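Side-chain contacts in 3-deoxy-d-manno-octulosonic-acid transferase (Acinetobacter baumannii, PDB 4BFC), which transfers Kdo from CMP-Kdo, probably to a lipid A precursor of lipopolysaccharide, the present fragment being its C-terminal CMP-Kdo-binding domain: residues H145-L148 / E149-L153; M119-L122 / W123-A127; V189-W192 / L193-A197. One frame throughout, in Å; residues are numbered along the deposited sequence.

Contact 1. Residues H145-L148 / E149-L153; sequences HNIL and EPMVL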
ATOM      1  N   HIS A 145       7.102   8.701   5.738  1.00 20.31           N
ATOM      2  CA  HIS A 145       5.709   9.058   6.041  1.00 17.94           C
ATOM      3  C   HIS A 145       5.571  10.455   6.527  1.00 17.64           C
ATOM      4  O   HIS A 145       6.567  11.209   6.772  1.00 19.17           O
ATOM      5  CB  HIS A 145       5.138   7.996   7.019  1.00 18.69           C
ATOM      6  CG  HIS A 145       4.982   6.639   6.399  1.00 17.70           C
ATOM      7  ND1 HIS A 145       4.112   6.406   5.365  1.00 20.59           N
ATOM      8  CD2 HIS A 145       5.606   5.436   6.640  1.00 17.76           C
ATOM      9  CE1 HIS A 145       4.231   5.157   4.951  1.00 20.13           C
ATOM     10  NE2 HIS A 145       5.093   4.538   5.771  1.00 16.94           N
ATOM     11  N   ASN A 146       4.317  10.900   6.677  1.00 18.75           N
ATOM     12  CA  ASN A 146       4.040  12.319   6.906  1.00 21.63           C
ATOM     13  C   ASN A 146       4.463  12.806   8.270  1.00 25.01           C
ATOM     14  O   ASN A 146       3.797  12.548   9.309  1.00 29.84           O
ATOM     15  CB  ASN A 146       2.510  12.517   6.724  1.00 20.81           C
ATOM     16  CG  ASN A 146       2.135  13.986   6.603  1.00 23.10           C
ATOM     17  OD1 ASN A 146       2.993  14.838   6.623  1.00 26.89           O
ATOM     18  ND2 ASN A 146       0.840  14.271   6.586  1.00 26.25           N
ATOM     19  N   ILE A 147       5.500  13.633   8.285  1.00 23.35           N
ATOM     20  CA  ILE A 147       5.952  14.229   9.560  1.00 21.53           C
ATOM     21  C   ILE A 147       5.125  15.411  10.067  1.00 19.49           C
ATOM     22  O   ILE A 147       5.395  15.902  11.121  1.00 23.36           O
ATOM     23  CB  ILE A 147       7.462  14.579   9.417  1.00 20.34           C
ATOM     24  CG1 ILE A 147       7.664  15.617   8.282  1.00 22.94           C
ATOM     25  CG2 ILE A 147       8.275  13.321   9.187  1.00 23.55           C
ATOM     26  CD1 ILE A 147       8.918  16.475   8.569  1.00 24.87           C
ATOM     27  N   LEU A 148       4.141  15.908   9.307  1.00 23.33           N
ATOM     28  CA  LEU A 148       3.394  17.102   9.746  1.00 22.39           C
ATOM     29  C   LEU A 148       2.564  16.854  10.984  1.00 22.88           C
ATOM     30  O   LEU A 148       2.381  17.747  11.836  1.00 25.49           O
ATOM     31  CB  LEU A 148       2.493  17.566   8.560  1.00 22.95           C
ATOM     32  CG  LEU A 148       3.248  18.158   7.358  1.00 26.77           C
ATOM     33  CD1 LEU A 148       2.264  18.501   6.223  1.00 28.14           C
ATOM     34  CD2 LEU A 148       4.021  19.370   7.809  1.00 28.02           C
ATOM     35  N   GLU A 149       2.071  15.607  11.124  1.00 26.70           N
ATOM     36  CA  GLU A 149       1.211  15.277  12.244  1.00 30.32           C
ATOM     37  C   GLU A 149       1.931  15.440  13.615  1.00 26.37           C
ATOM     38  O   GLU A 149       1.497  16.247  14.448  1.00 25.87           O
ATOM     39  CB  GLU A 149       0.604  13.885  12.029  1.00 30.38           C
ATOM     40  CG  GLU A 149      -0.158  13.764  10.707  1.00 35.85           C
ATOM     41  CD  GLU A 149      -0.741  12.384  10.426  1.00 39.62           C
ATOM     42  OE1 GLU A 149      -0.046  11.352  10.582  1.00 35.30           O
ATOM     43  OE2 GLU A 149      -1.932  12.325  10.039  1.00 45.47           O
ATOM     44  N   PRO A 150       3.113  14.784  13.812  1.00 24.67           N
ATOM     45  CA  PRO A 150       3.815  15.088  15.081  1.00 24.76           C
ATOM     46  C   PRO A 150       4.269  16.524  15.260  1.00 25.58           C
ATOM     47  O   PRO A 150       4.261  17.013  16.381  1.00 28.33           O
ATOM     48  CB  PRO A 150       5.001  14.069  15.109  1.00 22.87           C
ATOM     49  CG  PRO A 150       5.207  13.711  13.676  1.00 25.97           C
ATOM     50  CD  PRO A 150       3.831  13.759  13.041  1.00 23.65           C
ATOM     51  N   MET A 151       4.588  17.231  14.173  1.00 23.14           N
ATOM     52  CA  MET A 151       5.058  18.615  14.213  0.70 23.62           C
ATOM     53  C   MET A 151       3.963  19.510  14.786  1.00 23.83           C
ATOM     54  O   MET A 151       4.186  20.395  15.599  1.00 25.95           O
ATOM     55  CB  MET A 151       5.370  19.087  12.781  0.70 25.34           C
ATOM     56  CG  MET A 151       6.626  18.529  12.111  0.70 29.13           C
ATOM     57  SD  MET A 151       8.186  19.162  12.786  0.70 30.00           S
ATOM     58  CE  MET A 151       9.382  18.179  11.934  0.70 27.00           C
ATOM     59  N   VAL A 152       2.755  19.258  14.310  1.00 27.77           N
ATOM     60  CA  VAL A 152       1.593  20.069  14.692  1.00 28.33           C
ATOM     61  C   VAL A 152       1.288  19.829  16.171  1.00 30.82           C
ATOM     62  O   VAL A 152       0.862  20.731  16.869  1.00 28.60           O
ATOM     63  CB  VAL A 152       0.403  19.640  13.767  1.00 28.84           C
ATOM     64  CG1 VAL A 152      -0.980  19.963  14.331  1.00 35.20           C
ATOM     65  CG2 VAL A 152       0.574  20.223  12.364  1.00 31.20           C
ATOM     66  N   LEU A 153       1.578  18.622  16.658  1.00 26.06           N
ATOM     67  CA  LEU A 153       1.353  18.297  18.080  1.00 26.92           C
ATOM     68  C   LEU A 153       2.537  18.571  18.984  1.00 28.34           C
ATOM     69  O   LEU A 153       2.563  18.164  20.174  1.00 28.74           O
ATOM     70  CB  LEU A 153       0.841  16.862  18.249  1.00 29.23           C
ATOM     71  CG  LEU A 153      -0.499  16.462  17.636  1.00 31.36           C
ATOM     72  CD1 LEU A 153      -0.573  14.935  17.545  1.00 31.24           C
ATOM     73  CD2 LEU A 153      -1.690  16.997  18.439  1.00 36.67           C
TER
HETATM   74  O   HOH W   1       2.557  10.686  10.761  1.00 24.32           O
HETATM   75  O   HOH W   2      -1.162  12.134   6.897  1.00 38.73           O
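The amide of Asn146 and the carboxylate of Glu149 meet through water where the loop enters helix 148-152; their side chains come nearest directly at ND2 of Asn146 and CG of Glu149, 4.3 Å. Over one face of the amide comes the N-H of Leu148, which bonds to OD1 of Asn146 at 3.1 Å from 58° out of the carbonyl plane. This closes an Asx turn that caps the helix, a task suited to asparagine's short chain. One water links amide to carboxylate, accepting from Asn146 ND2 and donating weakly to Glu149 OE2, which also receives Trp123 NE1; a second donates to the backbone O of Asn146 and to Glu149 OE1.

On the buried side Ile147 and, in one of its two conformers, Met151 run alongside each other, CD1 to CE 3.8 Å, and both rest on strand 157-159. Pro150 suits the first turn because it needs no N-H, and its CD sits 3.3 Å from Ile147 O. After a weak bond from Met151 N to Ile147 O, Val152 N bonds firmly to Leu148 O at 2.9 Å, while CG2 of Val152 closes to 3.1 Å from that same oxygen.

Contact 2. Residues M119-L122 / W123-A127; sequences MGEL and WLWYA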
ATOM      1  N   MET A 119      -6.414   0.575  14.718  1.00 30.45           N
ATOM      2  CA  MET A 119      -6.479   1.374  13.520  1.00 30.58           C
ATOM      3  C   MET A 119      -7.002   2.777  13.852  1.00 25.91           C
ATOM      4  O   MET A 119      -7.857   2.949  14.740  1.00 27.37           O
ATOM      5  CB  MET A 119      -7.310   0.638  12.446  1.00 31.94           C
ATOM      6  CG  MET A 119      -6.645  -0.656  11.939  1.00 36.91           C
ATOM      7  SD  MET A 119      -7.215  -1.030  10.290  1.00 56.67           S
ATOM      8  CE  MET A 119      -7.285  -2.826  10.348  1.00 46.62           C
ATOM      9  N   GLY A 120      -6.388   3.812  13.294  1.00 29.51           N
ATOM     10  CA  GLY A 120      -6.941   5.153  13.334  1.00 29.44           C
ATOM     11  C   GLY A 120      -6.565   6.005  14.535  1.00 26.30           C
ATOM     12  O   GLY A 120      -7.172   7.045  14.771  1.00 30.80           O
ATOM     13  N   GLU A 121      -5.577   5.555  15.311  1.00 26.64           N
ATOM     14  CA  GLU A 121      -5.281   6.221  16.567  1.00 25.16           C
ATOM     15  C   GLU A 121      -3.879   6.834  16.656  1.00 27.62           C
ATOM     16  O   GLU A 121      -3.472   7.329  17.715  1.00 25.64           O
ATOM     17  CB  GLU A 121      -5.477   5.233  17.722  1.00 25.41           C
ATOM     18  CG  GLU A 121      -6.797   4.530  17.824  1.00 26.45           C
ATOM     19  CD  GLU A 121      -6.959   3.882  19.196  1.00 26.81           C
ATOM     20  OE1 GLU A 121      -6.346   2.839  19.446  1.00 24.35           O
ATOM     21  OE2 GLU A 121      -7.684   4.461  20.049  1.00 31.41           O
ATOM     22  N   LEU A 122      -3.176   6.898  15.518  1.00 25.65           N
ATOM     23  CA  LEU A 122      -1.858   7.549  15.484  1.00 28.45           C
ATOM     24  C   LEU A 122      -1.776   8.918  16.207  1.00 27.37           C
ATOM     25  O   LEU A 122      -0.772   9.192  16.940  1.00 25.97           O
ATOM     26  CB  LEU A 122      -1.358   7.611  14.021  1.00 32.58           C
ATOM     27  CG  LEU A 122       0.126   7.897  13.878  1.00 28.44           C
ATOM     28  CD1 LEU A 122       1.044   6.954  14.666  1.00 30.51           C
ATOM     29  CD2 LEU A 122       0.479   8.046  12.406  1.00 32.78           C
ATOM     30  N   TRP A 123      -2.786   9.810  16.049  1.00 24.85           N
ATOM     31  CA  TRP A 123      -2.830  11.103  16.721  1.00 28.49           C
ATOM     32  C   TRP A 123      -2.813  10.970  18.230  1.00 24.39           C
ATOM     33  O   TRP A 123      -2.166  11.733  18.897  1.00 22.84           O
ATOM     34  CB  TRP A 123      -4.039  11.937  16.288  1.00 32.03           C
ATOM     35  CG  TRP A 123      -3.735  12.664  15.008  1.00 36.34           C
ATOM     36  CD1 TRP A 123      -3.407  12.094  13.781  1.00 41.98           C
ATOM     37  CD2 TRP A 123      -3.625  14.128  14.798  1.00 41.49           C
ATOM     38  NE1 TRP A 123      -3.157  13.069  12.841  1.00 42.15           N
ATOM     39  CE2 TRP A 123      -3.268  14.308  13.382  1.00 43.76           C
ATOM     40  CE3 TRP A 123      -3.799  15.259  15.600  1.00 45.58           C
ATOM     41  CZ2 TRP A 123      -3.092  15.577  12.818  1.00 45.95           C
ATOM     42  CZ3 TRP A 123      -3.611  16.531  15.017  1.00 48.58           C
ATOM     43  CH2 TRP A 123      -3.269  16.678  13.658  1.00 46.67           C
ATOM     44  N   LEU A 124      -3.535   9.982  18.758  1.00 24.90           N
ATOM     45  CA  LEU A 124      -3.516   9.784  20.199  1.00 22.68           C
ATOM     46  C   LEU A 124      -2.067   9.536  20.697  1.00 23.26           C
ATOM     47  O   LEU A 124      -1.673  10.139  21.702  1.00 22.75           O
ATOM     48  CB  LEU A 124      -4.423   8.595  20.592  1.00 25.00           C
ATOM     49  CG  LEU A 124      -4.526   8.008  22.009  1.00 25.03           C
ATOM     50  CD1 LEU A 124      -4.867   9.152  22.926  1.00 26.59           C
ATOM     51  CD2 LEU A 124      -5.578   6.863  22.066  1.00 23.44           C
ATOM     52  N   TRP A 125      -1.358   8.617  20.027  1.00 21.35           N
ATOM     53  CA  TRP A 125       0.016   8.228  20.450  1.00 21.56           C
ATOM     54  C   TRP A 125       0.947   9.402  20.313  1.00 20.87           C
ATOM     55  O   TRP A 125       1.686   9.692  21.230  1.00 21.70           O
ATOM     56  CB  TRP A 125       0.522   7.014  19.709  1.00 23.45           C
ATOM     57  CG  TRP A 125      -0.540   5.922  19.729  1.00 22.17           C
ATOM     58  CD1 TRP A 125      -1.122   5.322  18.642  1.00 24.64           C
ATOM     59  CD2 TRP A 125      -1.279   5.432  20.894  1.00 24.87           C
ATOM     60  NE1 TRP A 125      -2.132   4.468  19.026  1.00 24.16           N
ATOM     61  CE2 TRP A 125      -2.276   4.487  20.372  1.00 24.13           C
ATOM     62  CE3 TRP A 125      -1.230   5.683  22.258  1.00 23.40           C
ATOM     63  CZ2 TRP A 125      -3.147   3.831  21.195  1.00 24.20           C
ATOM     64  CZ3 TRP A 125      -2.167   5.040  23.092  1.00 22.15           C
ATOM     65  CH2 TRP A 125      -3.058   4.094  22.567  1.00 22.90           C
ATOM     66  N   TYR A 126       0.943  10.082  19.161  1.00 21.02           N
ATOM     67  CA  TYR A 126       1.781  11.335  19.101  1.00 22.27           C
ATOM     68  C   TYR A 126       1.447  12.332  20.242  1.00 23.95           C
ATOM     69  O   TYR A 126       2.321  12.928  20.832  1.00 22.91           O
ATOM     70  CB  TYR A 126       1.507  12.092  17.788  1.00 22.62           C
ATOM     71  CG  TYR A 126       2.071  11.485  16.546  1.00 21.54           C
ATOM     72  CD1 TYR A 126       3.385  11.001  16.552  1.00 20.28           C
ATOM     73  CD2 TYR A 126       1.325  11.418  15.346  1.00 20.79           C
ATOM     74  CE1 TYR A 126       3.957  10.463  15.424  1.00 22.41           C
ATOM     75  CE2 TYR A 126       1.909  10.878  14.197  1.00 19.30           C
ATOM     76  CZ  TYR A 126       3.208  10.415  14.243  1.00 22.55           C
ATOM     77  OH  TYR A 126       3.793   9.911  13.138  1.00 22.47           O
ATOM     78  N   ALA A 127       0.166  12.481  20.584  1.00 22.48           N
ATOM     79  CA  ALA A 127      -0.214  13.428  21.641  1.00 23.77           C
ATOM     80  C   ALA A 127       0.312  12.981  23.038  1.00 24.84           C
ATOM     81  O   ALA A 127       0.384  13.779  23.977  1.00 29.04           O
ATOM     82  CB  ALA A 127      -1.725  13.610  21.683  1.00 22.69           C
TER
HETATM   83  O   HOH W   3      -5.460   9.505  14.620  0.50 22.57           O
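Leu122 lays its branched end against the ring of Tyr126, one helical turn on. CG and CD2 approach CE2 of Tyr126 at 3.5 and 3.6 Å, and CD1 stands over one face. With CG turned away from the backbone N (chi1 -164°), the leucine reaches the tyrosine, and both pack on strand 43-50. Their backbones are tied as well, Tyr126 N bonding to Leu122 O at 2.9 Å and almost straight, 175°.

Helix 122-128 connects in sequence strands 113-115 and 131-134 of the parallel, Rossmann-like sheet, and Glu121 holds its N-cap position. The carbonyl of Glu121 takes weak bonds from Leu124 N and Trp125 N, and its oxygen lies over one face of the Trp125 indole, 3.2 Å from CD1. The glutamate side chain crosses that tryptophan with its carboxylate plane 81° from the ring, OE1 coming 3.8 Å from CZ2. Its charge suits the loop because OE2 forms a salt bridge with Arg101 and OE1 a hydrogen bond with Ser118. Leu124 is apolar to fit against helix 24-36, and its CD2 runs beside Glu121 OE2. A water links Gly120 O to Trp123 N, 3.0 Å from each.

Contact 3. Residues V189-W192 / L193-A197; sequences VDIW and LACLA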
ATOM      1  N   VAL A 189      18.169   6.483  18.614  1.00 21.78           N
ATOM      2  CA  VAL A 189      18.201   6.361  20.087  1.00 23.19           C
ATOM      3  C   VAL A 189      19.112   7.451  20.686  1.00 24.53           C
ATOM      4  O   VAL A 189      18.699   8.082  21.643  1.00 24.26           O
ATOM      5  CB  VAL A 189      18.654   4.983  20.529  1.00 21.85           C
ATOM      6  CG1 VAL A 189      18.816   4.924  22.057  1.00 24.29           C
ATOM      7  CG2 VAL A 189      17.601   3.922  20.135  1.00 23.92           C
ATOM      8  N   ASP A 190      20.283   7.759  20.098  0.50 26.13           N
ATOM      9  CA  ASP A 190      21.191   8.878  20.600  0.50 26.06           C
ATOM     10  C   ASP A 190      20.453  10.168  20.642  0.50 25.55           C
ATOM     11  O   ASP A 190      20.500  10.952  21.595  0.50 23.77           O
ATOM     12  CB  ASP A 190      22.373   9.197  19.647  0.50 25.78           C
ATOM     13  CG  ASP A 190      23.305  10.293  20.204  0.50 25.86           C
ATOM     14  OD1 ASP A 190      24.099   9.913  21.085  0.50 26.07           O
ATOM     15  OD2 ASP A 190      23.245  11.506  19.802  0.50 26.55           O
ATOM     16  N   ILE A 191      19.810  10.434  19.518  1.00 23.46           N
ATOM     17  CA  ILE A 191      19.133  11.681  19.374  1.00 24.38           C
ATOM     18  C   ILE A 191      17.989  11.765  20.420  1.00 22.58           C
ATOM     19  O   ILE A 191      17.792  12.846  21.052  1.00 21.79           O
ATOM     20  CB  ILE A 191      18.591  11.904  17.912  1.00 24.13           C
ATOM     21  CG1 ILE A 191      19.742  12.114  16.892  1.00 25.69           C
ATOM     22  CG2 ILE A 191      17.617  13.034  17.869  1.00 24.30           C
ATOM     23  CD1 ILE A 191      19.334  11.896  15.432  1.00 25.98           C
ATOM     24  N   TRP A 192      17.217  10.695  20.577  1.00 22.62           N
ATOM     25  CA  TRP A 192      16.133  10.701  21.539  1.00 20.25           C
ATOM     26  C   TRP A 192      16.690  10.961  22.946  1.00 19.59           C
ATOM     27  O   TRP A 192      16.158  11.789  23.649  1.00 22.64           O
ATOM     28  CB  TRP A 192      15.444   9.360  21.574  1.00 22.07           C
ATOM     29  CG  TRP A 192      14.397   9.199  20.501  1.00 21.79           C
ATOM     30  CD1 TRP A 192      13.889  10.121  19.592  1.00 22.03           C
ATOM     31  CD2 TRP A 192      13.656   7.981  20.307  1.00 21.70           C
ATOM     32  NE1 TRP A 192      12.870   9.515  18.803  1.00 22.07           N
ATOM     33  CE2 TRP A 192      12.728   8.209  19.197  1.00 20.92           C
ATOM     34  CE3 TRP A 192      13.682   6.727  20.930  1.00 20.36           C
ATOM     35  CZ2 TRP A 192      11.821   7.242  18.818  1.00 20.80           C
ATOM     36  CZ3 TRP A 192      12.804   5.742  20.480  1.00 22.26           C
ATOM     37  CH2 TRP A 192      11.903   5.998  19.450  1.00 22.15           C
ATOM     38  N   LEU A 193      17.740  10.238  23.320  1.00 23.93           N
ATOM     39  CA  LEU A 193      18.218  10.389  24.703  1.00 21.78           C
ATOM     40  C   LEU A 193      18.732  11.794  24.965  1.00 23.42           C
ATOM     41  O   LEU A 193      18.549  12.336  26.085  1.00 23.96           O
ATOM     42  CB  LEU A 193      19.215   9.301  25.032  1.00 21.71           C
ATOM     43  CG  LEU A 193      18.682   7.897  24.984  1.00 26.33           C
ATOM     44  CD1 LEU A 193      19.849   6.939  25.079  1.00 27.82           C
ATOM     45  CD2 LEU A 193      17.666   7.712  26.122  1.00 31.25           C
ATOM     46  N   ALA A 194      19.378  12.348  23.947  1.00 23.17           N
ATOM     47  CA  ALA A 194      19.822  13.741  24.026  1.00 24.84           C
ATOM     48  C   ALA A 194      18.650  14.693  24.160  1.00 23.02           C
ATOM     49  O   ALA A 194      18.626  15.508  25.045  1.00 25.33           O
ATOM     50  CB  ALA A 194      20.675  14.082  22.831  1.00 25.46           C
ATOM     51  N   CYS A 195      17.590  14.524  23.337  1.00 25.44           N
ATOM     52  CA  CYS A 195      16.423  15.409  23.457  1.00 24.20           C
ATOM     53  C   CYS A 195      15.796  15.370  24.846  1.00 24.96           C
ATOM     54  O   CYS A 195      15.387  16.392  25.424  1.00 24.81           O
ATOM     55  CB  CYS A 195      15.340  15.010  22.435  1.00 29.26           C
ATOM     56  SG  CYS A 195      15.727  15.398  20.713  1.00 30.24           S
ATOM     57  N   LEU A 196      15.749  14.189  25.406  1.00 21.43           N
ATOM     58  CA  LEU A 196      15.072  14.025  26.675  1.00 21.93           C
ATOM     59  C   LEU A 196      15.901  14.684  27.748  1.00 23.33           C
ATOM     60  O   LEU A 196      15.340  15.143  28.717  1.00 25.41           O
ATOM     61  CB  LEU A 196      14.863  12.551  26.986  1.00 22.32           C
ATOM     62  CG  LEU A 196      13.836  11.766  26.157  1.00 21.67           C
ATOM     63  CD1 LEU A 196      13.996  10.279  26.446  1.00 20.73           C
ATOM     64  CD2 LEU A 196      12.434  12.352  26.449  1.00 21.79           C
ATOM     65  N   ALA A 197      17.220  14.729  27.532  1.00 21.43           N
ATOM     66  CA  ALA A 197      18.104  15.421  28.509  1.00 23.36           C
ATOM     67  C   ALA A 197      18.244  16.909  28.302  1.00 26.25           C
ATOM     68  O   ALA A 197      18.927  17.564  29.121  1.00 24.80           O
ATOM     69  CB  ALA A 197      19.485  14.780  28.452  1.00 22.28           C
TER
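Val189 and Leu193 make the main apolar contact along this helix. They lie side by side and point the same way, CG1 of Val189 touching CD1 of Leu193 at 3.8 Å. Leucine CG stands beside its own backbone N (chi1 -63°), which brings the branch back over the preceding turn, where CG of Leu193 is also 3.3 Å from Val189 O. Two aliphatic residues suit this flank because it meets helix 54-68: Val189 packs on Ala61, Leu62 and Tyr65, and Leu193 on Tyr65. A looser apolar pair follows, CG2 of Ile191 meeting SG of Cys195 at 4.2 Å, with both side chains leaning on Leu180 of strand 180-181.

Regular backbone hydrogen bonds, each from residue i+4 to residue i, hold the two segments together: Leu193 to Val189, Ala194 to Asp190, Cys195 to Ile191 and Leu196 to Trp192. The shortest is Cys195 N to Ile191 O, at 2.8 Å. Helix 185-197 follows strand 180-181, outermost within this chain in the Rossmann-like parallel sheet, and lies back over strands 43-50 and 131-134.

The aromatic contribution is turned toward that sheet. Trp192 packs its buried indole against Val45, Ile47, Val131 and Phe133; a large apolar ring suits the place, and its one polar atom is satisfied because NE1 donates to Cys132 O. Leu196 continues the apolar surface onto Gln43 and Val45, while its CG rests 3.4 Å from Trp192 O.

On the outer flank Asp190 is exposed, its CB directed away from the following turn, and Ala194, with nothing beyond CB, keeps that CB 3.4 Å from Asp190 O. Separately, the side chain of Cys195 comes about 2 Å, between nearest atoms, from a bound beta-mercaptoethanol, a separation consistent with a mixed disulfide.

Contacts 1 and 2 are both helix starts and they meet directly: Trp123 reaches Glu149, while Pro150 and Leu153 pack on Tyr126. Contact 3 touches neither and lies across the chain's centre from contact 2, their centres about 22 Å apart. All three are partly buried, and all rest on the same sheet, sharing strand 131-134 between contacts 1 and 3 and strand 43-50 between contacts 2 and 3. The chemistry follows position. At the helix starts, side-chain polar groups and waters serve the turns; along helix 185-197, backbone bonds, apolar packing and one buried indole N-H dominate. Contact 1 alone reaches a second subunit, through His145, Asn146 and Leu148.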